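Side-chain contacts in vascular protein tyrosine phosphatase 1 (Rattus norvegicus, PDB 3I36), which probably catalyses the hydrolysis of phosphotyrosine in proteins to tyrosine and phosphate, through the catalytic domain present here as one piece of a receptor-type phosphatase: residues V276-L279 / R280-P284; E49-D52 / L53-I56; G107-S110 / K111-I115. One frame throughout, in Å; residues are numbered along the deposited sequence.

Contacts 1 and 2 are neighbours, with centres about 10 Å apart: the end of helix 28-53 and the turn after it rest on helix 272-280. The evidence is three close approaches: V276 CG1 to L53 CD1 at 3.5 Å, Y277 CE1 to I56 CD1 at 3.3 Å, and R280 NH1 to L53 O at 3.0 Å. Contact 3 stands about 12 Å from contact 1 between centres, and about 22 Å from contact 2. Contact 1 comes nearest the probable catalytic site, the side chain of R283 being about 4 Å from that of V248; in contact 3, the side chain of F114 stays about 12 Å from that of C244, the likely phosphocysteine.

Contact 1: residues V276-L279 / R280-P284; sequences VYDL and RMHRP
With chi1 at -172°, D278 swings its carboxylate opposite its own amide nitrogen, while H282, four residues on, turns its ring back beside its own N (chi1 -72°), and the two groups approach each other. Their planes are almost perpendicular. The ring's ND1 donates to the main-chain D278 O at 2.7 Å, a bond that is nearly straight (176° at the hydrogen). The acceptor lies in the ring plane, although ND1 itself sits above the carbonyl plane. This bond fixes the rotation of the imidazole and brings H282 CE1 to within 3.2 Å of D278 OD1. The other carboxylate oxygen, OD2, forms a salt bridge with R259 of helix 249-267.

These contacts mark the C-terminal end of helix 272-280 in the phosphatase domain, where the chain leaves for the loop leading to Q288, a probable substrate-binding residue. Bonding from i to i+4 continues through R280 N to V276 O, at 2.8 Å, and M281 N to Y277 O. H282 N then bonds to L279 O, three residues back, at 2.8 Å, and the same oxygen accepts from R283 N at 3.0 Å.

Side chains four apart also run alongside each other. M281 CG lies 3.6 Å from Y277 CE2, and M281 SD stands 5.2 Å from the centroid of the Y277 ring, an oblique Met-aromatic contact. V276 CG1 covers one face of the R280 guanidinium and is 4.1 Å from R280 CG. R280 directs NE and NH2 to the carbonyls of M286 and V287, while R283 extends to A246 O and G247 O in the probable phosphate-binding loop, consistent with a second-shell role.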
# COMPACT_ATOMS: atom_id res chain seq x y z
N VAL A 276 11.04 -3.15 5.88
CA VAL A 276 10.84 -3.81 4.60
C VAL A 276 10.83 -5.30 4.82
O VAL A 276 10.04 -6.01 4.22
CB VAL A 276 11.89 -3.41 3.56
CG1 VAL A 276 11.68 -4.20 2.26
CG2 VAL A 276 11.80 -1.89 3.31
N TYR A 277 11.71 -5.77 5.69
CA TYR A 277 11.72 -7.18 6.05
C TYR A 277 10.33 -7.63 6.48
O TYR A 277 9.77 -8.62 5.98
CB TYR A 277 12.70 -7.41 7.19
CG TYR A 277 12.98 -8.86 7.44
CD1 TYR A 277 14.18 -9.43 7.05
CD2 TYR A 277 12.04 -9.66 8.08
CE1 TYR A 277 14.44 -10.76 7.28
CE2 TYR A 277 12.29 -11.00 8.32
CZ TYR A 277 13.50 -11.54 7.92
OH TYR A 277 13.75 -12.87 8.14
N ASP A 278 9.77 -6.90 7.43
CA ASP A 278 8.42 -7.16 7.90
C ASP A 278 7.41 -7.14 6.74
O ASP A 278 6.59 -8.04 6.61
CB ASP A 278 8.04 -6.10 8.92
CG ASP A 278 6.74 -6.39 9.61
OD1 ASP A 278 6.46 -7.57 9.89
OD2 ASP A 278 6.02 -5.42 9.88
N LEU A 279 7.48 -6.13 5.89
CA LEU A 279 6.59 -6.09 4.74
C LEU A 279 6.74 -7.34 3.90
O LEU A 279 5.74 -7.95 3.51
CB LEU A 279 6.83 -4.84 3.89
CG LEU A 279 6.58 -3.53 4.64
CD1 LEU A 279 6.80 -2.37 3.68
CD2 LEU A 279 5.17 -3.50 5.22
N ARG A 280 7.98 -7.74 3.62
CA ARG A 280 8.22 -8.93 2.82
C ARG A 280 7.69 -10.21 3.47
O ARG A 280 7.37 -11.17 2.77
CB ARG A 280 9.71 -9.12 2.56
CG ARG A 280 10.31 -8.06 1.67
CD ARG A 280 9.93 -8.23 0.21
NE ARG A 280 10.52 -7.12 -0.51
CZ ARG A 280 11.78 -7.09 -0.91
NH1 ARG A 280 12.57 -8.14 -0.70
NH2 ARG A 280 12.26 -6.01 -1.51
N MET A 281 7.62 -10.23 4.79
CA MET A 281 7.05 -11.37 5.49
C MET A 281 5.54 -11.39 5.34
O MET A 281 4.88 -12.34 5.78
CB MET A 281 7.43 -11.34 6.97
CG MET A 281 8.88 -11.68 7.24
SD MET A 281 9.23 -13.35 6.68
CE MET A 281 8.06 -14.28 7.66
N HIS A 282 4.98 -10.35 4.75
CA HIS A 282 3.52 -10.27 4.60
C HIS A 282 3.04 -10.30 3.16
O HIS A 282 1.90 -10.65 2.89
CB HIS A 282 2.99 -9.05 5.33
CG HIS A 282 3.04 -9.20 6.81
ND1 HIS A 282 4.17 -8.93 7.55
CD2 HIS A 282 2.12 -9.68 7.68
CE1 HIS A 282 3.93 -9.19 8.82
NE2 HIS A 282 2.70 -9.65 8.93
N ARG A 283 3.90 -9.92 2.24
CA ARG A 283 3.51 -9.89 0.84
C ARG A 283 4.80 -9.85 0.08
O ARG A 283 5.76 -9.23 0.52
CB ARG A 283 2.71 -8.62 0.56
CG ARG A 283 2.10 -8.52 -0.84
CD ARG A 283 1.04 -7.42 -0.83
NE ARG A 283 0.53 -7.11 -2.17
CZ ARG A 283 -0.38 -7.83 -2.81
NH1 ARG A 283 -0.89 -8.93 -2.25
NH2 ARG A 283 -0.79 -7.46 -4.01
N PRO A 284 4.85 -10.54 -1.06
CA PRO A 284 6.08 -10.55 -1.84
C PRO A 284 6.42 -9.16 -2.33
O PRO A 284 5.53 -8.31 -2.49
CB PRO A 284 5.71 -11.42 -3.06
CG PRO A 284 4.21 -11.38 -3.10
CD PRO A 284 3.83 -11.40 -1.66

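Contact 2: residues E49-D52 / L53-I56; sequences EYED and LKLI
K54 NZ is gripped by E51 OE2 at 2.7 Å and by water 1, which accepts from it at an equal 2.7 Å. The pair is an i to i+3 salt bridge in the last-turn region of the long helix 28-53. NZ approaches OE2 on its syn side, only 16° out of the carboxylate plane. Water 1 donates in turn to E51 OE1 at 2.7 Å, closing a ring in which OE2 is held by NZ directly and OE1 through the water. Two bends bring the charges together: E51 folds at chi2 (68°) and K54 at chi3 (61°), after which the side chains run abreast, both ending on the same side. Both residues are exposed, so the bridge is likely to be moderated by solvent.

Beneath it the helical bonding changes. L53 N makes only weak bonds, to E49 O and Y50 O, whereas K54 N bonds to E51 O at 3.0 Å. A type I turn from L53 to I56 follows, closed by I56 N to L53 O at 2.9 Å.

L53 is buried: its CG and CB sit over E49 O and Y50 O, and its side chain also packs on Y273 and Y293. The buried E49 carboxylate is held by the hydroxyls of Y34 and Y293. Y50 sends its hydroxyl to V287 O, tying this helix to the loop that carries Q288.

Water 2 bridges the turn, donating to D52 O at 2.7 Å and accepting from L55 N at 2.8 Å, while I56 CD1 lies 3.9 Å from the same D52 O.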
# COMPACT_ATOMS: atom_id res chain seq x y z
N GLU A 49 21.92 -4.08 1.60
CA GLU A 49 20.78 -4.26 2.49
C GLU A 49 19.63 -4.83 1.69
O GLU A 49 18.95 -5.76 2.12
CB GLU A 49 20.36 -2.93 3.10
CG GLU A 49 21.29 -2.45 4.18
CD GLU A 49 20.87 -1.11 4.74
OE1 GLU A 49 21.71 -0.46 5.38
OE2 GLU A 49 19.71 -0.70 4.52
N TYR A 50 19.41 -4.25 0.52
CA TYR A 50 18.28 -4.63 -0.29
C TYR A 50 18.44 -6.06 -0.81
O TYR A 50 17.48 -6.82 -0.88
CB TYR A 50 18.12 -3.64 -1.45
CG TYR A 50 16.84 -3.84 -2.18
CD1 TYR A 50 15.62 -3.50 -1.59
CD2 TYR A 50 16.83 -4.39 -3.45
CE1 TYR A 50 14.43 -3.69 -2.27
CE2 TYR A 50 15.65 -4.58 -4.13
CZ TYR A 50 14.46 -4.24 -3.53
OH TYR A 50 13.31 -4.44 -4.22
N GLU A 51 19.68 -6.43 -1.15
CA GLU A 51 19.95 -7.79 -1.59
C GLU A 51 19.70 -8.77 -0.46
O GLU A 51 19.21 -9.89 -0.68
CB GLU A 51 21.40 -7.91 -2.08
CG GLU A 51 21.85 -9.34 -2.34
CD GLU A 51 21.15 -9.98 -3.54
OE1 GLU A 51 20.45 -9.27 -4.29
OE2 GLU A 51 21.31 -11.20 -3.72
N ASP A 52 20.01 -8.35 0.76
CA ASP A 52 19.76 -9.18 1.94
C ASP A 52 18.28 -9.43 2.16
O ASP A 52 17.89 -10.42 2.77
CB ASP A 52 20.32 -8.50 3.19
CG ASP A 52 21.80 -8.73 3.34
OD1 ASP A 52 22.35 -9.60 2.63
OD2 ASP A 52 22.41 -8.03 4.17
N LEU A 53 17.46 -8.52 1.65
CA LEU A 53 16.02 -8.67 1.75
C LEU A 53 15.45 -9.59 0.67
O LEU A 53 14.31 -10.03 0.76
CB LEU A 53 15.36 -7.30 1.65
CG LEU A 53 15.57 -6.40 2.88
CD1 LEU A 53 15.07 -5.00 2.59
CD2 LEU A 53 14.85 -6.99 4.09
N LYS A 54 16.26 -9.89 -0.34
CA LYS A 54 15.75 -10.49 -1.57
C LYS A 54 14.87 -11.72 -1.34
O LYS A 54 13.80 -11.85 -1.96
CB LYS A 54 16.91 -10.86 -2.50
CG LYS A 54 16.45 -11.32 -3.88
CD LYS A 54 17.63 -11.55 -4.83
CE LYS A 54 18.56 -12.63 -4.31
NZ LYS A 54 19.74 -12.84 -5.20
N LEU A 55 15.31 -12.61 -0.47
CA LEU A 55 14.65 -13.90 -0.31
C LEU A 55 13.67 -13.90 0.84
O LEU A 55 13.04 -14.91 1.14
CB LEU A 55 15.67 -15.01 -0.08
CG LEU A 55 16.77 -15.11 -1.14
CD1 LEU A 55 17.75 -16.22 -0.76
CD2 LEU A 55 16.16 -15.40 -2.49
N ILE A 56 13.53 -12.76 1.50
CA ILE A 56 12.67 -12.74 2.66
C ILE A 56 11.21 -13.01 2.31
O ILE A 56 10.62 -12.32 1.47
CB ILE A 56 12.76 -11.45 3.45
CG1 ILE A 56 14.23 -11.15 3.80
CG2 ILE A 56 11.91 -11.55 4.71
CD1 ILE A 56 14.97 -12.31 4.44
O HOH W 1 19.92 -10.58 -6.59
O HOH W 2 17.33 -12.69 1.44

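Contact 3: residues G107-S110 / K111-I115; sequences GYHS and KKDFI
D113 OD1 gathers two main-chain donors, S110 N at 2.8 Å and H109 N at 2.9 Å, the latter nearly along the C-O axis and the former from above the carboxylate plane. A chi1 of -72°, which sets D113 CG beside its own N, brings the carboxylate to these amides. Its partner OD2 receives the hydroxyl of S110 OG at 2.5 Å, from 52° out of that plane. S110 OG also accepts from K112 N at 3.1 Å, an ST turn within the type I turn from S110 to D113. These bonds organise the hairpin loop joining antiparallel strands 102-105 and 114-117.

Packing is tightest at G107: its CA lies 3.0 Å from D113 OD1 and 3.7 Å from F114 CE1, at the edge of the phenyl ring, where a beta carbon would clash with both. F114 itself is buried against I255 and the neighbouring strands.

The looser side holds the exposed K111 and K112, the latter in a cation-pi contact with Y104, and one edge of H109. Y108 CD2 covers a face of this imidazole, but water 3 lies in its plane, 2.9 Å from ND1, and donates to D113 OD1 at 2.6 Å.

With an alanine at D113, the H109 and S110 N-H groups and the S110 hydroxyl would probably lose the carboxylate that accepts from them, leaving the loop freer to turn. So many donors converging on one carboxylate probably favour its ionised form.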
# COMPACT_ATOMS: atom_id res chain seq x y z
N GLY A 107 1.52 -1.94 10.28
CA GLY A 107 1.97 -0.58 10.32
C GLY A 107 2.75 -0.43 11.61
O GLY A 107 3.08 -1.40 12.30
N TYR A 108 3.03 0.81 11.94
CA TYR A 108 3.73 1.09 13.18
C TYR A 108 2.95 0.58 14.39
O TYR A 108 3.53 0.05 15.33
CB TYR A 108 3.97 2.58 13.29
CG TYR A 108 4.78 2.93 14.50
CD1 TYR A 108 6.16 2.76 14.49
CD2 TYR A 108 4.19 3.43 15.64
CE1 TYR A 108 6.92 3.08 15.59
CE2 TYR A 108 4.95 3.78 16.76
CZ TYR A 108 6.31 3.59 16.72
OH TYR A 108 7.09 3.91 17.80
N HIS A 109 1.63 0.72 14.35
CA HIS A 109 0.79 0.44 15.51
C HIS A 109 0.22 -0.97 15.62
O HIS A 109 0.07 -1.49 16.73
CB HIS A 109 -0.33 1.48 15.60
CG HIS A 109 0.20 2.86 15.80
ND1 HIS A 109 0.37 3.75 14.76
CD2 HIS A 109 0.65 3.49 16.91
CE1 HIS A 109 0.87 4.88 15.22
NE2 HIS A 109 1.05 4.74 16.53
N SER A 110 -0.09 -1.59 14.49
CA SER A 110 -0.69 -2.91 14.59
C SER A 110 -0.46 -3.71 13.33
O SER A 110 -0.13 -3.18 12.28
CB SER A 110 -2.19 -2.80 14.84
OG SER A 110 -2.86 -2.81 13.58
N LYS A 111 -0.66 -5.01 13.48
CA LYS A 111 -0.39 -5.97 12.43
C LYS A 111 -1.34 -5.76 11.26
O LYS A 111 -1.09 -6.23 10.16
CB LYS A 111 -0.55 -7.38 13.01
CG LYS A 111 -0.13 -8.50 12.08
CD LYS A 111 -0.24 -9.86 12.78
CE LYS A 111 -1.64 -10.43 12.72
NZ LYS A 111 -1.68 -11.84 13.23
N LYS A 112 -2.44 -5.06 11.49
CA LYS A 112 -3.40 -4.89 10.41
C LYS A 112 -3.65 -3.44 10.05
O LYS A 112 -4.73 -3.08 9.57
CB LYS A 112 -4.72 -5.58 10.77
CG LYS A 112 -4.63 -7.09 10.90
CD LYS A 112 -6.03 -7.67 11.09
CE LYS A 112 -6.04 -9.18 10.91
NZ LYS A 112 -7.41 -9.73 11.10
N ASP A 113 -2.64 -2.60 10.25
CA ASP A 113 -2.78 -1.18 9.93
C ASP A 113 -3.06 -0.97 8.46
O ASP A 113 -3.68 0.02 8.08
CB ASP A 113 -1.52 -0.42 10.30
CG ASP A 113 -1.36 -0.28 11.79
OD1 ASP A 113 -0.27 0.12 12.22
OD2 ASP A 113 -2.34 -0.57 12.51
N PHE A 114 -2.57 -1.89 7.64
CA PHE A 114 -2.70 -1.73 6.21
C PHE A 114 -3.21 -3.00 5.58
O PHE A 114 -3.01 -4.08 6.11
CB PHE A 114 -1.34 -1.44 5.56
CG PHE A 114 -0.75 -0.13 5.96
CD1 PHE A 114 0.15 -0.06 7.01
CD2 PHE A 114 -1.10 1.03 5.29
CE1 PHE A 114 0.70 1.16 7.37
CE2 PHE A 114 -0.54 2.25 5.65
CZ PHE A 114 0.36 2.30 6.69
N ILE A 115 -3.83 -2.84 4.43
CA ILE A 115 -3.98 -3.94 3.52
C ILE A 115 -3.27 -3.50 2.26
O ILE A 115 -3.57 -2.44 1.71
CB ILE A 115 -5.43 -4.21 3.20
CG1 ILE A 115 -6.12 -4.79 4.42
CG2 ILE A 115 -5.52 -5.16 1.99
CD1 ILE A 115 -7.62 -4.84 4.29
O HOH W 3 -0.01 2.71 12.05